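Side-chain contacts in clan CA, family C40, NlpC/P60 superfamily cysteine peptidase (Trichomonas vaginalis, PDB 6BIO), which probably acts as a cysteine-type peptidase of the NlpC/P60 kind, a peptidoglycan hydrolase that the protozoan turns against bacteria: residues Leu161-Leu166 with Gln246-Ser251; Thr224-Ser229 with Met233-Val238. All coordinates share one frame; numbering follows the deposited sequence. Where two conformers were deposited one is given.

Contact 1 of 2, residues Leu161-Leu166 with Gln246-Ser251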
ATOM      1  N   LEU A 161      -9.499  -4.732  -4.306  1.00  8.45           N
ATOM      2  CA  LEU A 161      -8.706  -3.830  -5.151  1.00  7.99           C
ATOM      3  C   LEU A 161      -8.368  -4.457  -6.506  1.00  8.33           C
ATOM      4  O   LEU A 161      -8.473  -3.781  -7.530  1.00  8.36           O
ATOM      5  CB  LEU A 161      -7.440  -3.394  -4.408  1.00  7.95           C
ATOM      6  CG  LEU A 161      -7.719  -2.289  -3.390  1.00  8.08           C
ATOM      7  CD1 LEU A 161      -6.707  -2.271  -2.264  1.00  8.39           C
ATOM      8  CD2 LEU A 161      -7.752  -0.928  -4.090  1.00  9.09           C
ATOM      9  N   VAL A 162      -7.946  -5.734  -6.539  1.00  7.92           N
ATOM     10  CA  VAL A 162      -7.654  -6.306  -7.855  1.00  8.43           C
ATOM     11  C   VAL A 162      -8.920  -6.467  -8.684  1.00  9.29           C
ATOM     12  O   VAL A 162      -8.861  -6.343  -9.914  1.00  9.25           O
ATOM     13  CB  VAL A 162      -6.802  -7.589  -7.818  1.00  9.18           C
ATOM     14  CG1 VAL A 162      -5.457  -7.338  -7.192  1.00  8.59           C
ATOM     15  CG2 VAL A 162      -7.547  -8.730  -7.108  1.00  8.87           C
ATOM     16  N   LYS A 163     -10.074  -6.719  -8.058  1.00  8.77           N
ATOM     17  CA  LYS A 163     -11.321  -6.776  -8.822  0.77 10.26           C
ATOM     18  C   LYS A 163     -11.601  -5.464  -9.524  1.00 10.26           C
ATOM     19  O   LYS A 163     -12.159  -5.476 -10.611  1.00 10.53           O
ATOM     20  CB  LYS A 163     -12.501  -7.167  -7.932  0.77 12.47           C
ATOM     21  CG  LYS A 163     -12.434  -8.602  -7.455  0.77 15.00           C
ATOM     22  CD  LYS A 163     -13.536  -8.909  -6.445  0.77 16.95           C
ATOM     23  CE  LYS A 163     -13.302 -10.262  -5.819  0.77 18.86           C
ATOM     24  NZ  LYS A 163     -14.465 -10.679  -4.939  0.77 20.08           N
ATOM     25  N   THR A 164     -11.223  -4.330  -8.920  1.00  9.55           N
ATOM     26  CA  THR A 164     -11.480  -3.030  -9.543  1.00 10.54           C
ATOM     27  C   THR A 164     -10.696  -2.860 -10.833  1.00 10.30           C
ATOM     28  O   THR A 164     -10.956  -1.896 -11.580  1.00 11.50           O
ATOM     29  CB  THR A 164     -11.145  -1.842  -8.618  1.00 10.95           C
ATOM     30  OG1 THR A 164      -9.735  -1.646  -8.507  1.00 11.46           O
ATOM     31  CG2 THR A 164     -11.798  -1.981  -7.243  1.00 12.34           C
ATOM     32  N   LYS A 165      -9.723  -3.750 -11.099  1.00  9.58           N
ATOM     33  CA  LYS A 165      -8.916  -3.659 -12.304  1.00  8.69           C
ATOM     34  C   LYS A 165      -9.246  -4.734 -13.329  1.00  9.28           C
ATOM     35  O   LYS A 165      -8.554  -4.831 -14.369  1.00  9.66           O
ATOM     36  CB  LYS A 165      -7.423  -3.676 -11.974  1.00  9.34           C
ATOM     37  CG  LYS A 165      -7.024  -2.484 -11.065  1.00  9.13           C
ATOM     38  CD  LYS A 165      -7.288  -1.143 -11.714  1.00 10.05           C
ATOM     39  CE  LYS A 165      -6.844  -0.025 -10.801  1.00 12.19           C
ATOM     40  NZ  LYS A 165      -6.840   1.300 -11.461  1.00 13.68           N
ATOM     41  N   LEU A 166     -10.274  -5.535 -13.075  1.00  8.75           N
ATOM     42  CA  LEU A 166     -10.727  -6.464 -14.101  1.00  9.37           C
ATOM     43  C   LEU A 166     -10.928  -5.734 -15.429  1.00  9.85           C
ATOM     44  O   LEU A 166     -11.524  -4.640 -15.482  1.00 11.05           O
ATOM     45  CB  LEU A 166     -12.034  -7.134 -13.673  1.00 10.26           C
ATOM     46  CG  LEU A 166     -11.808  -8.206 -12.594  1.00 11.59           C
ATOM     47  CD1 LEU A 166     -13.113  -8.535 -11.891  1.00 12.72           C
ATOM     48  CD2 LEU A 166     -11.140  -9.481 -13.162  1.00 11.97           C
ATOM     49  N   GLN A 246     -10.936 -19.175  -7.111  1.00 13.91           N
ATOM     50  CA  GLN A 246     -10.495 -18.326  -8.195  1.00 13.06           C
ATOM     51  C   GLN A 246      -9.367 -17.426  -7.715  1.00 10.97           C
ATOM     52  O   GLN A 246      -9.326 -16.997  -6.553  1.00 11.40           O
ATOM     53  CB  GLN A 246     -11.592 -17.393  -8.658  1.00 14.78           C
ATOM     54  CG  GLN A 246     -12.886 -18.058  -9.080  1.00 17.08           C
ATOM     55  CD  GLN A 246     -12.739 -18.922 -10.291  1.00 19.96           C
ATOM     56  OE1 GLN A 246     -13.109 -20.101 -10.275  1.00 23.36           O
ATOM     57  NE2 GLN A 246     -12.221 -18.345 -11.354  1.00 20.02           N
ATOM     58  N   PHE A 247      -8.463 -17.105  -8.639  1.00  9.54           N
ATOM     59  CA  PHE A 247      -7.552 -15.989  -8.470  1.00  9.58           C
ATOM     60  C   PHE A 247      -7.723 -15.013  -9.615  1.00  9.03           C
ATOM     61  O   PHE A 247      -8.320 -15.320 -10.637  1.00  9.41           O
ATOM     62  CB  PHE A 247      -6.101 -16.437  -8.308  1.00  9.47           C
ATOM     63  CG  PHE A 247      -5.438 -17.116  -9.533  1.00  9.15           C
ATOM     64  CD1 PHE A 247      -4.733 -16.345 -10.457  1.00  8.85           C
ATOM     65  CD2 PHE A 247      -5.326 -18.511  -9.635  1.00  9.70           C
ATOM     66  CE1 PHE A 247      -4.036 -16.940 -11.508  1.00  9.20           C
ATOM     67  CE2 PHE A 247      -4.638 -19.091 -10.661  1.00 10.19           C
ATOM     68  CZ  PHE A 247      -3.992 -18.300 -11.613  1.00  9.75           C
ATOM     69  N   ILE A 248      -7.249 -13.796  -9.388  1.00  8.14           N
ATOM     70  CA  ILE A 248      -7.197 -12.773 -10.425  1.00  8.17           C
ATOM     71  C   ILE A 248      -5.740 -12.497 -10.788  1.00  7.81           C
ATOM     72  O   ILE A 248      -4.855 -12.463  -9.922  1.00  7.83           O
ATOM     73  CB  ILE A 248      -7.934 -11.499  -9.981  1.00  8.54           C
ATOM     74  CG1 ILE A 248      -9.443 -11.744 -10.028  1.00 10.03           C
ATOM     75  CG2 ILE A 248      -7.533 -10.307 -10.875  1.00  9.40           C
ATOM     76  CD1 ILE A 248     -10.294 -10.625  -9.460  1.00 10.97           C
ATOM     77  N   HIS A 249      -5.473 -12.357 -12.079  1.00  7.57           N
ATOM     78  CA  HIS A 249      -4.130 -12.068 -12.554  1.00  7.67           C
ATOM     79  C   HIS A 249      -4.170 -11.260 -13.845  1.00  7.63           C
ATOM     80  O   HIS A 249      -5.179 -11.226 -14.558  1.00  8.06           O
ATOM     81  CB  HIS A 249      -3.301 -13.347 -12.781  1.00  8.31           C
ATOM     82  CG  HIS A 249      -3.812 -14.289 -13.842  1.00  8.39           C
ATOM     83  ND1 HIS A 249      -2.971 -15.198 -14.444  1.00  9.57           N
ATOM     84  CD2 HIS A 249      -5.049 -14.546 -14.334  1.00  9.32           C
ATOM     85  CE1 HIS A 249      -3.650 -15.934 -15.313  1.00  9.72           C
ATOM     86  NE2 HIS A 249      -4.920 -15.568 -15.258  1.00  9.53           N
ATOM     87  N   ALA A 250      -3.061 -10.580 -14.121  1.00  7.40           N
ATOM     88  CA  ALA A 250      -2.839  -9.999 -15.431  1.00  8.29           C
ATOM     89  C   ALA A 250      -2.133 -11.057 -16.260  1.00  8.64           C
ATOM     90  O   ALA A 250      -1.048 -11.522 -15.871  1.00  9.14           O
ATOM     91  CB  ALA A 250      -1.995  -8.735 -15.333  1.00  8.19           C
ATOM     92  N   SER A 251      -2.737 -11.432 -17.372  1.00  9.78           N
ATOM     93  CA  SER A 251      -2.240 -12.546 -18.152  1.00 10.78           C
ATOM     94  C   SER A 251      -2.055 -12.161 -19.603  1.00 10.87           C
ATOM     95  O   SER A 251      -2.860 -11.425 -20.160  1.00 10.74           O
ATOM     96  CB  SER A 251      -3.262 -13.660 -18.113  1.00 12.67           C
ATOM     97  OG  SER A 251      -2.852 -14.781 -18.871  1.00 14.08           O
TER

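Contact 2 of 2, residues Thr224-Ser229 with Met233-Val238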
ATOM      1  N   THR A 224       2.449 -17.628  -6.424  1.00  6.98           N
ATOM      2  CA  THR A 224       3.441 -17.545  -7.488  1.00  6.98           C
ATOM      3  C   THR A 224       3.519 -18.875  -8.226  1.00  6.98           C
ATOM      4  O   THR A 224       3.174 -19.932  -7.680  1.00  7.88           O
ATOM      5  CB  THR A 224       4.805 -17.154  -6.933  1.00  7.71           C
ATOM      6  OG1 THR A 224       5.212 -18.140  -5.986  1.00  8.68           O
ATOM      7  CG2 THR A 224       4.727 -15.770  -6.287  1.00  8.45           C
ATOM      8  N   PHE A 225       3.944 -18.813  -9.489  1.00  7.68           N
ATOM      9  CA  PHE A 225       3.944 -19.957 -10.381  1.00  7.80           C
ATOM     10  C   PHE A 225       5.221 -19.972 -11.214  1.00  7.85           C
ATOM     11  O   PHE A 225       5.830 -18.937 -11.509  1.00  8.24           O
ATOM     12  CB  PHE A 225       2.758 -19.920 -11.357  1.00  7.22           C
ATOM     13  CG  PHE A 225       1.372 -19.837 -10.706  1.00  8.43           C
ATOM     14  CD1 PHE A 225       0.687 -20.999 -10.362  1.00  9.40           C
ATOM     15  CD2 PHE A 225       0.750 -18.611 -10.456  1.00  8.89           C
ATOM     16  CE1 PHE A 225      -0.605 -20.933  -9.809  1.00 10.37           C
ATOM     17  CE2 PHE A 225      -0.514 -18.564  -9.930  1.00  9.10           C
ATOM     18  CZ  PHE A 225      -1.189 -19.710  -9.602  1.00 10.79           C
ATOM     19  N   ARG A 226       5.570 -21.193 -11.655  1.00  7.99           N
ATOM     20  CA  ARG A 226       6.657 -21.415 -12.598  1.00  9.12           C
ATOM     21  C   ARG A 226       6.025 -21.768 -13.932  1.00  9.98           C
ATOM     22  O   ARG A 226       5.477 -22.861 -14.093  1.00 11.87           O
ATOM     23  CB  ARG A 226       7.595 -22.522 -12.084  1.00  9.34           C
ATOM     24  CG  ARG A 226       8.101 -22.223 -10.690  1.00 10.67           C
ATOM     25  CD  ARG A 226       9.324 -23.071 -10.340  1.00 12.39           C
ATOM     26  NE  ARG A 226       8.956 -24.479 -10.354  1.00 13.18           N
ATOM     27  CZ  ARG A 226       8.374 -25.149  -9.378  1.00 12.65           C
ATOM     28  NH1 ARG A 226       8.189 -24.607  -8.183  1.00 13.22           N
ATOM     29  NH2 ARG A 226       8.029 -26.427  -9.580  1.00 13.00           N
ATOM     30  N   THR A 227       6.062 -20.830 -14.881  1.00  9.64           N
ATOM     31  CA  THR A 227       5.324 -20.980 -16.136  1.00  9.96           C
ATOM     32  C   THR A 227       6.195 -21.068 -17.371  1.00 11.06           C
ATOM     33  O   THR A 227       5.640 -21.174 -18.468  1.00 13.18           O
ATOM     34  CB  THR A 227       4.281 -19.855 -16.353  1.00 10.67           C
ATOM     35  OG1 THR A 227       4.945 -18.630 -16.666  1.00 11.43           O
ATOM     36  CG2 THR A 227       3.378 -19.669 -15.135  1.00 11.19           C
ATOM     37  N   ASP A 228       7.523 -21.049 -17.247  1.00 10.94           N
ATOM     38  CA  ASP A 228       8.424 -21.063 -18.412  1.00 10.99           C
ATOM     39  C   ASP A 228       9.133 -22.410 -18.478  1.00 11.31           C
ATOM     40  O   ASP A 228      10.022 -22.701 -17.673  1.00 11.53           O
ATOM     41  CB  ASP A 228       9.436 -19.920 -18.279  1.00 12.66           C
ATOM     42  CG  ASP A 228      10.430 -19.875 -19.423  1.00 14.84           C
ATOM     43  OD1 ASP A 228      10.390 -20.728 -20.329  1.00 15.62           O
ATOM     44  OD2 ASP A 228      11.282 -18.965 -19.401  1.00 17.19           O
ATOM     45  N   SER A 229       8.721 -23.253 -19.416  1.00 12.25           N
ATOM     46  CA  SER A 229       9.325 -24.591 -19.460  1.00 14.24           C
ATOM     47  C   SER A 229      10.771 -24.593 -19.949  1.00 13.27           C
ATOM     48  O   SER A 229      11.458 -25.601 -19.754  1.00 13.34           O
ATOM     49  CB  SER A 229       8.460 -25.540 -20.283  1.00 17.12           C
ATOM     50  OG  SER A 229       8.298 -25.028 -21.556  1.00 19.53           O
ATOM     51  N   MET A 233      12.627 -24.030 -13.234  1.00 12.35           N
ATOM     52  CA  MET A 233      12.773 -23.791 -11.811  1.00 13.81           C
ATOM     53  C   MET A 233      12.596 -22.330 -11.426  1.00 13.50           C
ATOM     54  O   MET A 233      12.684 -22.006 -10.236  1.00 15.88           O
ATOM     55  CB  MET A 233      14.115 -24.333 -11.302  1.00 16.66           C
ATOM     56  CG  MET A 233      14.333 -25.875 -11.557  1.00 20.63           C
ATOM     57  SD  MET A 233      13.029 -27.020 -10.919  1.00 24.82           S
ATOM     58  CE  MET A 233      12.712 -26.085  -9.454  1.00 24.43           C
ATOM     59  N   LEU A 234      12.319 -21.450 -12.380  1.00 12.32           N
ATOM     60  CA  LEU A 234      12.196 -20.017 -12.093  1.00 12.72           C
ATOM     61  C   LEU A 234      10.741 -19.611 -11.917  1.00 10.23           C
ATOM     62  O   LEU A 234       9.859 -20.050 -12.664  1.00  9.89           O
ATOM     63  CB  LEU A 234      12.787 -19.198 -13.224  1.00 16.34           C
ATOM     64  CG  LEU A 234      14.266 -19.477 -13.405  1.00 19.35           C
ATOM     65  CD1 LEU A 234      14.877 -18.384 -14.255  1.00 21.02           C
ATOM     66  CD2 LEU A 234      15.031 -19.562 -12.070  1.00 20.37           C
ATOM     67  N   VAL A 235      10.508 -18.743 -10.927  1.00  9.55           N
ATOM     68  CA  VAL A 235       9.187 -18.166 -10.750  1.00  8.81           C
ATOM     69  C   VAL A 235       8.996 -17.070 -11.788  1.00  9.03           C
ATOM     70  O   VAL A 235       9.825 -16.167 -11.907  1.00 10.21           O
ATOM     71  CB  VAL A 235       9.034 -17.597  -9.332  1.00  9.97           C
ATOM     72  CG1 VAL A 235       7.777 -16.769  -9.253  1.00 10.60           C
ATOM     73  CG2 VAL A 235       9.021 -18.767  -8.319  1.00 11.51           C
ATOM     74  N   THR A 236       7.912 -17.150 -12.537  1.00  7.86           N
ATOM     75  CA  THR A 236       7.678 -16.246 -13.636  1.00  8.24           C
ATOM     76  C   THR A 236       6.298 -15.624 -13.651  1.00  8.91           C
ATOM     77  O   THR A 236       6.025 -14.847 -14.562  1.00 10.40           O
ATOM     78  CB  THR A 236       7.861 -17.015 -14.955  1.00  8.80           C
ATOM     79  OG1 THR A 236       6.977 -18.139 -14.960  1.00 10.42           O
ATOM     80  CG2 THR A 236       9.299 -17.496 -15.132  1.00 10.11           C
ATOM     81  N   HIS A 237       5.414 -15.970 -12.728  1.00  7.99           N
ATOM     82  CA  HIS A 237       4.051 -15.464 -12.778  1.00  7.39           C
ATOM     83  C   HIS A 237       3.502 -15.417 -11.361  1.00  7.14           C
ATOM     84  O   HIS A 237       4.008 -16.086 -10.447  1.00  7.56           O
ATOM     85  CB  HIS A 237       3.192 -16.399 -13.652  1.00  7.47           C
ATOM     86  CG  HIS A 237       1.877 -15.821 -14.056  1.00  9.61           C
ATOM     87  ND1 HIS A 237       1.768 -14.859 -15.029  1.00 11.09           N
ATOM     88  CD2 HIS A 237       0.611 -16.096 -13.653  1.00 10.20           C
ATOM     89  CE1 HIS A 237       0.490 -14.536 -15.188  1.00 11.59           C
ATOM     90  NE2 HIS A 237      -0.231 -15.282 -14.374  1.00 10.28           N
ATOM     91  N   VAL A 238       2.435 -14.645 -11.191  1.00  6.16           N
ATOM     92  CA  VAL A 238       1.801 -14.471  -9.886  1.00  5.85           C
ATOM     93  C   VAL A 238       0.370 -14.037 -10.107  1.00  6.23           C
ATOM     94  O   VAL A 238       0.068 -13.360 -11.091  1.00  6.54           O
ATOM     95  CB  VAL A 238       2.575 -13.435  -9.033  1.00  6.05           C
ATOM     96  CG1 VAL A 238       2.582 -12.066  -9.700  1.00  7.01           C
ATOM     97  CG2 VAL A 238       2.037 -13.342  -7.602  1.00  6.63           C
TER
HETATM   98  O   HOH W   1       9.222 -21.346 -14.991  1.00 10.30           O

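Contact 1 of 2, residues Leu161-Leu166 with Gln246-Ser251
I248 carries the strand side of this contact, meeting V162, K163 and L166 where the end of helix 154-163 and the turn after it pack on the antiparallel sheet of the papain-like NlpC/P60 fold. The packing is apolar. V162 and I248 run antiparallel alongside one another, the CG2 methyl of V162 lying 4.0 Å from I248 CB and nearly as close to its CG2 and CD1. V162 chi1 of -61° sets that methyl between the backbone N and the carbonyl carbon, where it meets the strand. On I248, CG1 lies anti to the carbonyl carbon (chi1 -74°) and the chain runs on extended, carrying CD1 past the V162 methyl, which it still touches, to K163 and L166. There CD1 meets the aliphatic start of K163, with CG at 3.6 Å, and L166 CD2 at 4.0 Å; both side chains come at I248 roughly perpendicular. M240 and V242 of the adjoining strand 237-243 continue this apolar patch against V162.

Hydrogen bonds within 161-166 shape the helix side. A type I turn from K163 to L166, with L166 N bonded to K163 O at 3.1 Å, brings L166 round to the strand, while T164 OG1 bonds to L161 O at 2.7 Å, in the carbonyl plane and on a lone pair.

F247 and H249 belong to the other face of the strand, pointing away from the helix. The imidazole of H249 is held between two neighbours of its own strand: S251 CB sits 3.6 Å above one face and F247 CE1 3.5 Å above the opposite face, both nearer the ring's edge than its centre.

Contact 2 of 2, residues Thr224-Ser229 with Met233-Val238
F225 and H237 form an antiparallel hydrogen-bonded pair in the hairpin of strands 222-225 and 237-243, and T236 beside H237 makes it a classic beta bulge. F225 N donates to H237 O at 2.9 Å, from above the carbonyl plane. F225 O accepts from T236 N at 2.9 Å, nearly along the C=O axis, and from H237 N at 3.2 Å, tilted from the carbonyl plane. At the bulge, T227 OG1 and T236 OG1 share a hydrogen bond of 2.7 Å, and T227 CG2 packs on H237 CB. A water accepts from D228 N and can donate to L234 O.

R226 runs beside the loop segment M233-L234. Its CB and CG both rest 3.4 Å from L234 O, CD reaches M233 O at 3.5 Å, and a bend at chi3 (-62°) turns the tip: NE makes a weak hydrogen bond to P232 O, while M233 CE, brought back by its own bent chain, lies 4.2 Å above one guanidinium face, off its centre.

T224 and V238 pack methyl to methyl on the face touching helix 201-204, T224 OG1 bonding to D205. Strand 269-274 flanks 222-225, and H237 and V238 lie against C182 at the start of helix 182-191.

From the N terminus, the chain leaves helix 154-163 at the first half of contact 1, then passes through helices 182-191 and 201-204 before reaching contact 2. Contact 2 closes a short hairpin loop, nested wholly within the much longer loop that contact 1 closes when strand 246-251 returns to the helix. Strand 237-243 joins them: it starts within contact 2 and lies next to strand 246-251 in the sheet. Contact 1 thus ties helix to sheet, contact 2 strand to strand. They meet where H249 ND1 probably hydrogen-bonds H237 NE2 at 2.7 Å; with C182 nearby, this is consistent with the Cys-His-His triad of NlpC/P60 peptidases.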